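Local coordinates for protein thiosulfate reductase (Thermus thermophilus, PDB 2VPZ) that probably works as a molybdenum oxidoreductase on sulfur compounds such as polysulfide or thiosulfate, carrying a bis-MGD molybdenum centre and a [4Fe-4S] cluster, at residues P251-T256 with H304-A309; I521-G526 with Q533-K538; E663-M668 with L741-R746. All blocks are in the same frame, centred on the assembly; numbering follows the deposited sequence.

Overall arrangement
The three contacts are spread over one large chain and none touches another. Contact 1 and contact 2 lie on opposite sides of the chain's centre, their own centres about 55 Å apart, while contact 3 comes closer to contact 1, about 14 Å between nearest atoms. Contact 2 is buried and joins helix 518-528 to the loop after it through aromatic rings and one arginine. Contact 1 is partly buried; a loop meets the end of helix 298-305 there, mainly through backbone bonding, beside the guanine end of an MGD. Contact 3 lies at the surface, where strands 666-671 and 738-744 pair and charged side chains take over at the fringe. No secondary-structure element is shared between them.

Contact 1 of 3, residues P251-T256 with H304-A309; sequences PIKPGT and HTEIPA. With MGD (2-amino-5,6-dimercapto-7-methyl-3,7,8a,9-tetrahydro-8-oxa-1,3,9,10-tetraaza-anthracen-4-one guanosine dinucleotide), chain I.
Lys253 gives its backbone N-H to the carbonyl O of Thr305, N to O 3.1 Å, in a nearly straight bond (164° at the hydrogen) that enters in the carbonyl plane. A weaker bond runs beside it from the Thr256 hydroxyl, OG1, to the carbonyl O of His304 at 3.3 Å. Two successive carbonyls at the end of helix 298-305 are thus taken up by the loop 251-256, just where Glu306, with positive phi, leaves the helical path.

The aliphatic part of Lys253 lies along the same helix end, its CD 3.4 Å from His304 O. NZ stops 4.6 Å from Glu306 OE2, so the two opposite charges are near but not in contact. Each has its salt bridge elsewhere, Lys253 with Glu613 and Glu306 with Arg689.

Farther in, Ile252 lays CG1 against the tip of Ile307, 3.5 Å from its CD1. The Ile307 branch gets there because CG1 stands anti to the carbonyl carbon (chi1 -69°) and chi2 then runs on extended. The methyl CG2 of Thr256 presses on Thr305, 3.2 Å from OG1, the two side chains crossing at about a right angle. Leu260 of helix 257-270 and Ile312 of helix 309-320 pack against both Thr305 and Ile307.

On its other flank the loop reaches the cofactor. Lys253 to Thr256 form a type II beta turn, and Gly255, at its positive-phi corner, gives its N-H to O6 of the MGD guanine at 3.1 Å. Such a loop, leaving parallel strand 248-250 for helix 257-270 and meeting a nucleotide base, is an arrangement typical of a dinucleotide-binding alpha/beta domain, here in a molybdopterin oxidoreductase.

Contact 2 of 3, residues I521-G526 with Q533-K538; sequences IARELG and QYFPWK
Arg523, on helix 518-528, carries the polar side of this contact by giving NE-H to the carbonyl O of Trp537, 3.0 Å from NE. The bond is fairly straight, 160° at the hydrogen, and lies both in the carbonyl plane and close to the plane of the guanidinium, so this edge of the flat group is fixed against the loop. At another point of its edge, NH1 makes a long salt bridge with OE2 of neighbouring Glu524. Lys538 O lies over one face of the guanidinium. The ammonium of Lys538 turns back within its own segment, NZ bonding to Pro536 O at 2.9 Å, and it stays 4.9 Å from Arg523 NH2, a like charge not in contact.

The CH-pi contacts come from two places on the same arginine. Its CA sits over the Phe535 ring, 3.9 Å from the centroid and offset toward the rim. Farther out, CD lies over the six-membered ring of Trp537, 4.1 Å from the centroid. With CG anti to the backbone N (chi1 -175°) and an extended run to NE, the chain slides past both rings and brings NE to the loop carbonyl.

Apolar packing fills in around Phe535. Its CE2 is 4.3 Å from Ala522 CB, and its CE1 is 4.0 Å from Gly526 CA, where a CB would collide with the ring. Phe155 and Leu156 of helix 149-160 also meet Phe535, while Tyr374 and Tyr543 meet the Trp537 indole edge-to-face.

One arginine thus serves two chemistries: its methylenes and CA pack on aromatic rings while its guanidinium binds a loop carbonyl, so the chain's return after the helix is held by hydrophobic and polar contacts together.

Contact 3 of 3, residues E663-M668 with L741-R746; sequences EGDYVM and LEKAER
Met668 and Glu742 face each other as an antiparallel hydrogen-bonded pair, with Met668 N to Glu742 O at 2.9 Å and Glu742 N to Met668 O at 3.1 Å. Ala744 N makes a weak bond to Tyr666 O, 3.3 Å long, and a water takes the N-H of Tyr666 and donates to Ala744 O. The short strand axes run at 130°, well off antiparallel. Val667 and Lys743 form a non-hydrogen-bonded pair; Val667 CG1 packs on Leu741 CB at 3.7 Å, and the methyl of Ala744 touches Met668 CG at 4.0 Å.

Strands 666-671 and 738-744 are neighbours in a mixed six-stranded sheet, consistent with the double-psi barrel family to which the dinucleotide-binding domain belongs. Strand 676-683 borders 666-671 on its other edge.

Past the strand end, Arg746 brings NH2 near the Tyr666 ring, with CE1 4.0 Å above one guanidinium face and the two planes 63° apart. The ring reaches it with CG anti to the carbonyl carbon (chi1 -82°), and its OH bonds to Glu646. A leucine in place of Tyr666 would probably cost Glu646 its hydroxyl partner and leave the Arg746 side chain freer to swing. Lys743 folds back beside Tyr666 O to make a long salt bridge with Asp665, NZ to OD2 3.5 Å, the same oxygen that accepts from Lys662 N.

Contact 1 of 3, residues P251-T256 with H304-A309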
loop_
_atom_site.group_PDB
_atom_site.type_symbol
_atom_site.label_atom_id
_atom_site.label_comp_id
_atom_site.label_asym_id
_atom_site.label_seq_id
_atom_site.Cartn_x
_atom_site.Cartn_y
_atom_site.Cartn_z
ATOM N N PRO A 251 -25.797 -8.952 -9.179
ATOM C CA PRO A 251 -26.224 -10.202 -8.516
ATOM C C PRO A 251 -27.683 -10.622 -8.798
ATOM O O PRO A 251 -28.539 -10.577 -7.899
ATOM C CB PRO A 251 -25.973 -9.984 -7.021
ATOM C CG PRO A 251 -25.656 -8.506 -6.842
ATOM C CD PRO A 251 -25.604 -7.852 -8.230
ATOM N N ILE A 252 -27.931 -11.045 -10.039
ATOM C CA ILE A 252 -29.245 -11.443 -10.549
ATOM C C ILE A 252 -29.976 -12.594 -9.846
ATOM O O ILE A 252 -29.383 -13.589 -9.403
ATOM C CB ILE A 252 -29.151 -11.772 -12.108
ATOM C CG1 ILE A 252 -30.405 -11.310 -12.838
ATOM C CG2 ILE A 252 -28.892 -13.286 -12.322
ATOM C CD1 ILE A 252 -30.694 -12.050 -14.161
ATOM N N LYS A 253 -31.291 -12.458 -9.704
ATOM C CA LYS A 253 -32.074 -13.522 -9.090
ATOM C C LYS A 253 -32.001 -14.698 -10.111
ATOM O O LYS A 253 -32.229 -14.483 -11.305
ATOM C CB LYS A 253 -33.521 -13.049 -8.843
ATOM C CG LYS A 253 -34.548 -14.140 -8.968
ATOM C CD LYS A 253 -35.894 -13.728 -8.392
ATOM C CE LYS A 253 -36.589 -14.905 -7.715
ATOM N NZ LYS A 253 -38.021 -14.615 -7.388
ATOM N N PRO A 254 -31.660 -15.944 -9.651
ATOM C CA PRO A 254 -31.593 -17.079 -10.605
ATOM C C PRO A 254 -32.797 -17.408 -11.527
ATOM O O PRO A 254 -33.920 -17.391 -11.040
ATOM C CB PRO A 254 -31.227 -18.282 -9.748
ATOM C CG PRO A 254 -30.561 -17.730 -8.535
ATOM C CD PRO A 254 -31.193 -16.339 -8.317
ATOM N N GLY A 255 -32.489 -17.745 -12.792
ATOM C CA GLY A 255 -33.447 -18.124 -13.829
ATOM C C GLY A 255 -34.259 -16.990 -14.380
ATOM O O GLY A 255 -35.374 -17.137 -14.930
ATOM N N THR A 256 -33.661 -15.819 -14.298
ATOM C CA THR A 256 -34.304 -14.571 -14.631
ATOM C C THR A 256 -33.606 -13.672 -15.701
ATOM O O THR A 256 -34.033 -12.537 -15.957
ATOM C CB THR A 256 -34.495 -13.816 -13.244
ATOM O OG1 THR A 256 -35.868 -13.638 -12.965
ATOM C CG2 THR A 256 -33.739 -12.497 -13.175
ATOM N N HIS A 304 -38.689 -8.609 -11.440
ATOM C CA HIS A 304 -38.395 -10.049 -11.502
ATOM C C HIS A 304 -36.881 -10.355 -11.310
ATOM O O HIS A 304 -36.487 -11.329 -10.672
ATOM C CB HIS A 304 -38.810 -10.671 -12.880
ATOM C CG HIS A 304 -40.233 -10.448 -13.305
ATOM N ND1 HIS A 304 -41.301 -11.072 -12.718
ATOM C CD2 HIS A 304 -40.753 -9.686 -14.284
ATOM C CE1 HIS A 304 -42.419 -10.706 -13.307
ATOM N NE2 HIS A 304 -42.111 -9.861 -14.265
ATOM N N THR A 305 -36.061 -9.493 -11.884
ATOM C CA THR A 305 -34.604 -9.574 -11.952
ATOM C C THR A 305 -33.906 -9.218 -10.621
ATOM O O THR A 305 -32.943 -9.870 -10.159
ATOM C CB THR A 305 -34.229 -8.679 -13.200
ATOM O OG1 THR A 305 -33.802 -9.490 -14.290
ATOM C CG2 THR A 305 -33.273 -7.563 -12.826
ATOM N N GLU A 306 -34.459 -8.197 -9.997
ATOM C CA GLU A 306 -34.019 -7.696 -8.720
ATOM C C GLU A 306 -32.822 -6.771 -8.796
ATOM O O GLU A 306 -32.223 -6.416 -7.783
ATOM C CB GLU A 306 -33.780 -8.852 -7.777
ATOM C CG GLU A 306 -35.018 -9.247 -7.013
ATOM C CD GLU A 306 -34.718 -10.262 -5.948
ATOM O OE1 GLU A 306 -33.570 -10.247 -5.457
ATOM O OE2 GLU A 306 -35.625 -11.052 -5.611
ATOM N N ILE A 307 -32.483 -6.401 -10.023
ATOM C CA ILE A 307 -31.406 -5.463 -10.337
ATOM C C ILE A 307 -32.142 -4.101 -10.477
ATOM O O ILE A 307 -33.146 -4.035 -11.204
ATOM C CB ILE A 307 -30.738 -5.832 -11.696
ATOM C CG1 ILE A 307 -29.956 -7.127 -11.561
ATOM C CG2 ILE A 307 -29.907 -4.640 -12.246
ATOM C CD1 ILE A 307 -29.792 -7.830 -12.892
ATOM N N PRO A 308 -31.666 -3.013 -9.806
ATOM C CA PRO A 308 -32.361 -1.711 -9.929
ATOM C C PRO A 308 -32.583 -1.221 -11.397
ATOM O O PRO A 308 -31.755 -1.494 -12.271
ATOM C CB PRO A 308 -31.487 -0.740 -9.112
ATOM C CG PRO A 308 -30.631 -1.641 -8.204
ATOM C CD PRO A 308 -30.402 -2.882 -9.065
ATOM N N ALA A 309 -33.678 -0.508 -11.674
ATOM C CA ALA A 309 -33.947 -0.026 -13.041
ATOM C C ALA A 309 -32.890 0.942 -13.642
ATOM O O ALA A 309 -32.679 0.925 -14.859
ATOM C CB ALA A 309 -35.364 0.603 -13.129
HETATM P PB MGD I . -21.824 -21.284 -17.012
HETATM O O1B MGD I . -22.832 -22.305 -16.661
HETATM O O2B MGD I . -22.155 -20.201 -17.907
HETATM O O3B MGD I . -20.688 -22.293 -17.513
HETATM O O3A MGD I . -18.437 -23.391 -17.965
HETATM P PA MGD I . -19.356 -22.182 -18.388
HETATM O O1A MGD I . -19.553 -22.409 -19.814
HETATM O O2A MGD I . -18.649 -20.942 -18.110
HETATM O "O5'" MGD I . -21.263 -20.622 -15.720
HETATM C "C5'" MGD I . -21.149 -21.151 -14.397
HETATM C "C4'" MGD I . -21.582 -19.932 -13.599
HETATM O "O4'" MGD I . -22.959 -19.841 -13.928
HETATM C "C3'" MGD I . -21.545 -20.015 -12.050
HETATM O "O3'" MGD I . -20.901 -18.847 -11.479
HETATM C "C2'" MGD I . -23.029 -20.024 -11.606
HETATM O "O2'" MGD I . -23.203 -19.080 -10.557
HETATM C "C1'" MGD I . -23.710 -19.382 -12.789
HETATM N N9 MGD I . -25.197 -19.366 -12.851
HETATM C C8 MGD I . -26.049 -20.314 -12.348
HETATM N N7 MGD I . -27.353 -19.986 -12.568
HETATM C C5 MGD I . -27.343 -18.788 -13.207
HETATM C C6 MGD I . -28.376 -17.831 -13.657
HETATM O O6 MGD I . -29.556 -18.176 -13.536
HETATM N N1 MGD I . -28.000 -16.700 -14.250
HETATM C C2 MGD I . -26.691 -16.354 -14.383
HETATM N N2 MGD I . -26.350 -15.166 -14.998
HETATM N N3 MGD I . -25.674 -17.178 -13.982
HETATM C C4 MGD I . -25.928 -18.382 -13.401
HETATM C C10 MGD I . -18.501 -24.752 -18.337
HETATM C C11 MGD I . -17.498 -24.891 -19.435
HETATM O O11 MGD I . -16.191 -24.731 -18.865
HETATM C C12 MGD I . -17.712 -26.140 -20.329
HETATM S S12 MGD I . -19.206 -26.486 -21.023
HETATM C C13 MGD I . -16.704 -27.038 -20.623
HETATM S S13 MGD I . -16.974 -28.321 -21.709
HETATM C C14 MGD I . -15.333 -26.884 -20.016
HETATM N N15 MGD I . -15.018 -27.760 -18.949
HETATM C C16 MGD I . -14.065 -27.435 -18.017
HETATM C C17 MGD I . -13.631 -28.319 -16.877
HETATM O O17 MGD I . -14.120 -29.478 -16.771
HETATM N N18 MGD I . -12.642 -27.890 -16.020
HETATM C C19 MGD I . -12.158 -26.631 -16.174
HETATM N N19 MGD I . -11.275 -26.228 -15.280
HETATM N N20 MGD I . -12.508 -25.722 -17.145
HETATM C C21 MGD I . -13.416 -26.120 -18.088
HETATM N N22 MGD I . -13.837 -25.316 -19.051
HETATM C C23 MGD I . -15.124 -25.428 -19.653
#

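Contact 2 of 3, residues I521-G526 with Q533-K538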
loop_
_atom_site.group_PDB
_atom_site.type_symbol
_atom_site.label_atom_id
_atom_site.label_comp_id
_atom_site.label_asym_id
_atom_site.label_seq_id
_atom_site.Cartn_x
_atom_site.Cartn_y
_atom_site.Cartn_z
ATOM N N ILE A 521 -9.203 -50.353 -32.339
ATOM C CA ILE A 521 -10.358 -51.049 -31.748
ATOM C C ILE A 521 -11.588 -50.959 -32.712
ATOM O O ILE A 521 -12.289 -51.960 -32.920
ATOM C CB ILE A 521 -10.719 -50.467 -30.299
ATOM C CG1 ILE A 521 -9.642 -50.844 -29.269
ATOM C CG2 ILE A 521 -12.101 -50.970 -29.837
ATOM C CD1 ILE A 521 -9.651 -50.008 -27.962
ATOM N N ALA A 522 -11.813 -49.790 -33.312
ATOM C CA ALA A 522 -12.913 -49.552 -34.267
ATOM C C ALA A 522 -12.743 -50.423 -35.547
ATOM O O ALA A 522 -13.645 -51.198 -35.919
ATOM C CB ALA A 522 -13.011 -48.026 -34.637
ATOM N N ARG A 523 -11.594 -50.309 -36.201
ATOM C CA ARG A 523 -11.284 -51.136 -37.360
ATOM C C ARG A 523 -11.452 -52.663 -37.048
ATOM O O ARG A 523 -12.046 -53.395 -37.831
ATOM C CB ARG A 523 -9.847 -50.872 -37.828
ATOM C CG ARG A 523 -9.449 -51.575 -39.092
ATOM C CD ARG A 523 -8.151 -51.020 -39.621
ATOM N NE ARG A 523 -7.516 -51.886 -40.618
ATOM C CZ ARG A 523 -7.140 -53.149 -40.430
ATOM N NH1 ARG A 523 -7.329 -53.742 -39.266
ATOM N NH2 ARG A 523 -6.571 -53.830 -41.419
ATOM N N GLU A 524 -10.942 -53.119 -35.903
ATOM C CA GLU A 524 -11.048 -54.528 -35.470
ATOM C C GLU A 524 -12.496 -55.025 -35.270
ATOM O O GLU A 524 -12.779 -56.218 -35.406
ATOM C CB GLU A 524 -10.223 -54.793 -34.215
ATOM C CG GLU A 524 -8.725 -54.783 -34.448
ATOM C CD GLU A 524 -8.290 -55.878 -35.417
ATOM O OE1 GLU A 524 -8.696 -57.042 -35.189
ATOM O OE2 GLU A 524 -7.568 -55.566 -36.395
ATOM N N LEU A 525 -13.391 -54.119 -34.896
ATOM C CA LEU A 525 -14.806 -54.451 -34.718
ATOM C C LEU A 525 -15.481 -54.345 -36.107
ATOM O O LEU A 525 -16.363 -55.146 -36.443
ATOM C CB LEU A 525 -15.504 -53.518 -33.686
ATOM C CG LEU A 525 -15.181 -53.762 -32.192
ATOM C CD1 LEU A 525 -15.518 -52.541 -31.302
ATOM C CD2 LEU A 525 -15.912 -55.033 -31.696
ATOM N N GLY A 526 -15.029 -53.370 -36.900
ATOM C CA GLY A 526 -15.516 -53.107 -38.244
ATOM C C GLY A 526 -15.314 -54.223 -39.257
ATOM O O GLY A 526 -16.154 -54.442 -40.140
ATOM N N GLN A 533 -15.222 -52.410 -46.498
ATOM C CA GLN A 533 -15.106 -51.281 -47.469
ATOM C C GLN A 533 -14.828 -50.001 -46.669
ATOM O O GLN A 533 -14.118 -49.080 -47.140
ATOM C CB GLN A 533 -16.356 -51.095 -48.370
ATOM C CG GLN A 533 -17.546 -50.447 -47.715
ATOM C CD GLN A 533 -18.702 -51.407 -47.575
ATOM O OE1 GLN A 533 -19.776 -51.207 -48.167
ATOM N NE2 GLN A 533 -18.487 -52.489 -46.819
ATOM N N TYR A 534 -15.411 -49.936 -45.482
ATOM C CA TYR A 534 -15.106 -48.859 -44.535
ATOM C C TYR A 534 -13.964 -49.631 -43.683
ATOM O O TYR A 534 -14.096 -50.812 -43.353
ATOM C CB TYR A 534 -16.367 -48.406 -43.679
ATOM C CG TYR A 534 -17.712 -48.159 -44.438
ATOM C CD1 TYR A 534 -18.701 -49.139 -44.455
ATOM C CD2 TYR A 534 -17.979 -46.967 -45.177
ATOM C CE1 TYR A 534 -19.906 -48.988 -45.151
ATOM C CE2 TYR A 534 -19.200 -46.799 -45.900
ATOM C CZ TYR A 534 -20.152 -47.822 -45.874
ATOM O OH TYR A 534 -21.320 -47.700 -46.589
ATOM N N PHE A 535 -12.801 -48.992 -43.477
ATOM C CA PHE A 535 -11.599 -49.573 -42.810
ATOM C C PHE A 535 -10.601 -50.293 -43.700
ATOM O O PHE A 535 -9.681 -50.939 -43.163
ATOM C CB PHE A 535 -12.030 -50.509 -41.703
ATOM C CG PHE A 535 -12.821 -49.912 -40.673
ATOM C CD1 PHE A 535 -14.172 -50.165 -40.554
ATOM C CD2 PHE A 535 -12.239 -48.933 -39.857
ATOM C CE1 PHE A 535 -14.957 -49.463 -39.673
ATOM C CE2 PHE A 535 -12.994 -48.211 -38.942
ATOM C CZ PHE A 535 -14.373 -48.470 -38.855
ATOM N N PRO A 536 -10.685 -50.086 -45.046
ATOM C CA PRO A 536 -9.745 -50.742 -45.953
ATOM C C PRO A 536 -8.258 -50.575 -45.589
ATOM O O PRO A 536 -7.530 -51.563 -45.480
ATOM C CB PRO A 536 -10.103 -50.149 -47.305
ATOM C CG PRO A 536 -10.300 -48.719 -46.952
ATOM C CD PRO A 536 -11.095 -48.796 -45.610
ATOM N N TRP A 537 -7.817 -49.330 -45.425
ATOM C CA TRP A 537 -6.418 -48.999 -45.024
ATOM C C TRP A 537 -5.917 -49.959 -43.916
ATOM O O TRP A 537 -6.652 -50.209 -42.962
ATOM C CB TRP A 537 -6.292 -47.540 -44.507
ATOM C CG TRP A 537 -7.428 -47.101 -43.590
ATOM C CD1 TRP A 537 -8.634 -46.590 -43.975
ATOM C CD2 TRP A 537 -7.474 -47.155 -42.139
ATOM N NE1 TRP A 537 -9.414 -46.328 -42.881
ATOM C CE2 TRP A 537 -8.737 -46.661 -41.742
ATOM C CE3 TRP A 537 -6.572 -47.571 -41.138
ATOM C CZ2 TRP A 537 -9.133 -46.568 -40.382
ATOM C CZ3 TRP A 537 -6.961 -47.482 -39.772
ATOM C CH2 TRP A 537 -8.231 -46.983 -39.422
ATOM N N LYS A 538 -4.689 -50.482 -44.020
ATOM C CA LYS A 538 -4.121 -51.430 -43.023
ATOM C C LYS A 538 -3.453 -50.791 -41.814
ATOM O O LYS A 538 -2.991 -51.474 -40.904
ATOM C CB LYS A 538 -3.094 -52.378 -43.652
ATOM C CG LYS A 538 -3.545 -53.825 -43.793
ATOM C CD LYS A 538 -3.869 -54.147 -45.257
ATOM C CE LYS A 538 -4.941 -53.211 -45.837
ATOM N NZ LYS A 538 -6.176 -53.959 -46.253
#

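Contact 3 of 3, residues E663-M668 with L741-R746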
loop_
_atom_site.group_PDB
_atom_site.type_symbol
_atom_site.label_atom_id
_atom_site.label_comp_id
_atom_site.label_asym_id
_atom_site.label_seq_id
_atom_site.Cartn_x
_atom_site.Cartn_y
_atom_site.Cartn_z
ATOM N N GLU A 663 -16.932 -22.521 9.948
ATOM C CA GLU A 663 -15.840 -22.790 9.046
ATOM C C GLU A 663 -15.386 -24.217 8.716
ATOM O O GLU A 663 -15.344 -24.615 7.544
ATOM C CB GLU A 663 -14.636 -21.926 9.405
ATOM C CG GLU A 663 -14.130 -21.095 8.250
ATOM C CD GLU A 663 -14.007 -19.614 8.607
ATOM O OE1 GLU A 663 -13.442 -19.330 9.692
ATOM O OE2 GLU A 663 -14.468 -18.766 7.810
ATOM N N GLY A 664 -15.059 -25.017 9.708
ATOM C CA GLY A 664 -14.617 -26.371 9.387
ATOM C C GLY A 664 -15.646 -27.488 9.429
ATOM O O GLY A 664 -15.286 -28.651 9.391
ATOM N N ASP A 665 -16.923 -27.149 9.507
ATOM C CA ASP A 665 -17.976 -28.171 9.556
ATOM C C ASP A 665 -18.213 -28.925 8.257
ATOM O O ASP A 665 -17.833 -28.476 7.177
ATOM C CB ASP A 665 -19.319 -27.580 10.016
ATOM C CG ASP A 665 -19.322 -27.086 11.457
ATOM O OD1 ASP A 665 -18.308 -27.298 12.156
ATOM O OD2 ASP A 665 -20.349 -26.493 11.876
ATOM N N TYR A 666 -18.860 -30.081 8.381
ATOM C CA TYR A 666 -19.234 -30.926 7.254
ATOM C C TYR A 666 -20.739 -31.002 7.250
ATOM O O TYR A 666 -21.400 -30.717 8.252
ATOM C CB TYR A 666 -18.576 -32.287 7.312
ATOM C CG TYR A 666 -17.177 -32.194 6.765
ATOM C CD1 TYR A 666 -16.158 -31.610 7.515
ATOM C CD2 TYR A 666 -16.892 -32.613 5.457
ATOM C CE1 TYR A 666 -14.889 -31.434 6.995
ATOM C CE2 TYR A 666 -15.624 -32.447 4.910
ATOM C CZ TYR A 666 -14.619 -31.855 5.688
ATOM O OH TYR A 666 -13.362 -31.681 5.150
ATOM N N VAL A 667 -21.278 -31.412 6.113
ATOM C CA VAL A 667 -22.733 -31.442 5.968
ATOM C C VAL A 667 -23.145 -32.458 4.890
ATOM O O VAL A 667 -22.326 -32.803 4.027
ATOM C CB VAL A 667 -23.164 -29.986 5.495
ATOM C CG1 VAL A 667 -24.077 -30.083 4.278
ATOM C CG2 VAL A 667 -23.820 -29.182 6.636
ATOM N N MET A 668 -24.367 -32.983 4.977
ATOM C CA MET A 668 -24.900 -33.841 3.887
ATOM C C MET A 668 -25.848 -32.915 3.104
ATOM O O MET A 668 -26.513 -32.058 3.702
ATOM C CB MET A 668 -25.777 -35.020 4.375
ATOM C CG MET A 668 -25.140 -36.076 5.253
ATOM S SD MET A 668 -23.818 -37.030 4.397
ATOM C CE MET A 668 -24.741 -37.850 3.056
ATOM N N LEU A 741 -29.329 -28.511 3.720
ATOM C CA LEU A 741 -28.149 -28.985 4.448
ATOM C C LEU A 741 -28.429 -29.548 5.854
ATOM O O LEU A 741 -29.117 -28.924 6.660
ATOM C CB LEU A 741 -27.060 -27.886 4.509
ATOM C CG LEU A 741 -26.909 -26.572 3.717
ATOM C CD1 LEU A 741 -25.432 -26.199 3.906
ATOM C CD2 LEU A 741 -27.260 -26.609 2.202
ATOM N N GLU A 742 -27.855 -30.716 6.131
ATOM C CA GLU A 742 -28.023 -31.467 7.374
ATOM C C GLU A 742 -26.633 -31.687 8.009
ATOM O O GLU A 742 -25.756 -32.256 7.363
ATOM C CB GLU A 742 -28.691 -32.800 7.005
ATOM C CG GLU A 742 -29.066 -33.788 8.113
ATOM C CD GLU A 742 -29.726 -35.070 7.556
ATOM O OE1 GLU A 742 -29.002 -36.072 7.330
ATOM O OE2 GLU A 742 -30.966 -35.042 7.332
ATOM N N LYS A 743 -26.428 -31.224 9.243
ATOM C CA LYS A 743 -25.143 -31.372 9.955
ATOM C C LYS A 743 -24.625 -32.834 9.931
ATOM O O LYS A 743 -25.368 -33.777 10.212
ATOM C CB LYS A 743 -25.267 -30.876 11.410
ATOM C CG LYS A 743 -24.213 -29.838 11.883
ATOM C CD LYS A 743 -22.742 -30.226 11.608
ATOM C CE LYS A 743 -21.772 -29.683 12.692
ATOM N NZ LYS A 743 -22.373 -28.710 13.693
ATOM N N ALA A 744 -23.349 -33.015 9.607
ATOM C CA ALA A 744 -22.739 -34.340 9.509
ATOM C C ALA A 744 -21.365 -34.360 10.193
ATOM O O ALA A 744 -20.861 -33.305 10.557
ATOM C CB ALA A 744 -22.599 -34.731 8.007
ATOM N N GLU A 745 -20.783 -35.546 10.379
ATOM C CA GLU A 745 -19.457 -35.714 11.001
ATOM C C GLU A 745 -18.339 -35.504 9.978
ATOM O O GLU A 745 -18.522 -35.809 8.797
ATOM C CB GLU A 745 -19.221 -37.149 11.531
ATOM C CG GLU A 745 -20.177 -37.735 12.575
ATOM C CD GLU A 745 -19.916 -37.237 14.005
ATOM O OE1 GLU A 745 -18.950 -36.462 14.212
ATOM O OE2 GLU A 745 -20.685 -37.629 14.921
ATOM N N ARG A 746 -17.184 -35.016 10.427
ATOM C CA ARG A 746 -16.015 -34.897 9.542
ATOM C C ARG A 746 -15.761 -36.354 8.994
ATOM O O ARG A 746 -15.935 -37.335 9.739
ATOM C CB ARG A 746 -14.767 -34.377 10.321
ATOM C CG ARG A 746 -13.503 -35.292 10.226
ATOM C CD ARG A 746 -12.129 -34.615 10.581
ATOM N NE ARG A 746 -11.767 -33.430 9.778
ATOM C CZ ARG A 746 -11.423 -33.391 8.486
ATOM N NH1 ARG A 746 -11.373 -34.493 7.751
ATOM N NH2 ARG A 746 -11.114 -32.225 7.917
HETATM O O HOH W 1 -18.959 -31.512 11.023
#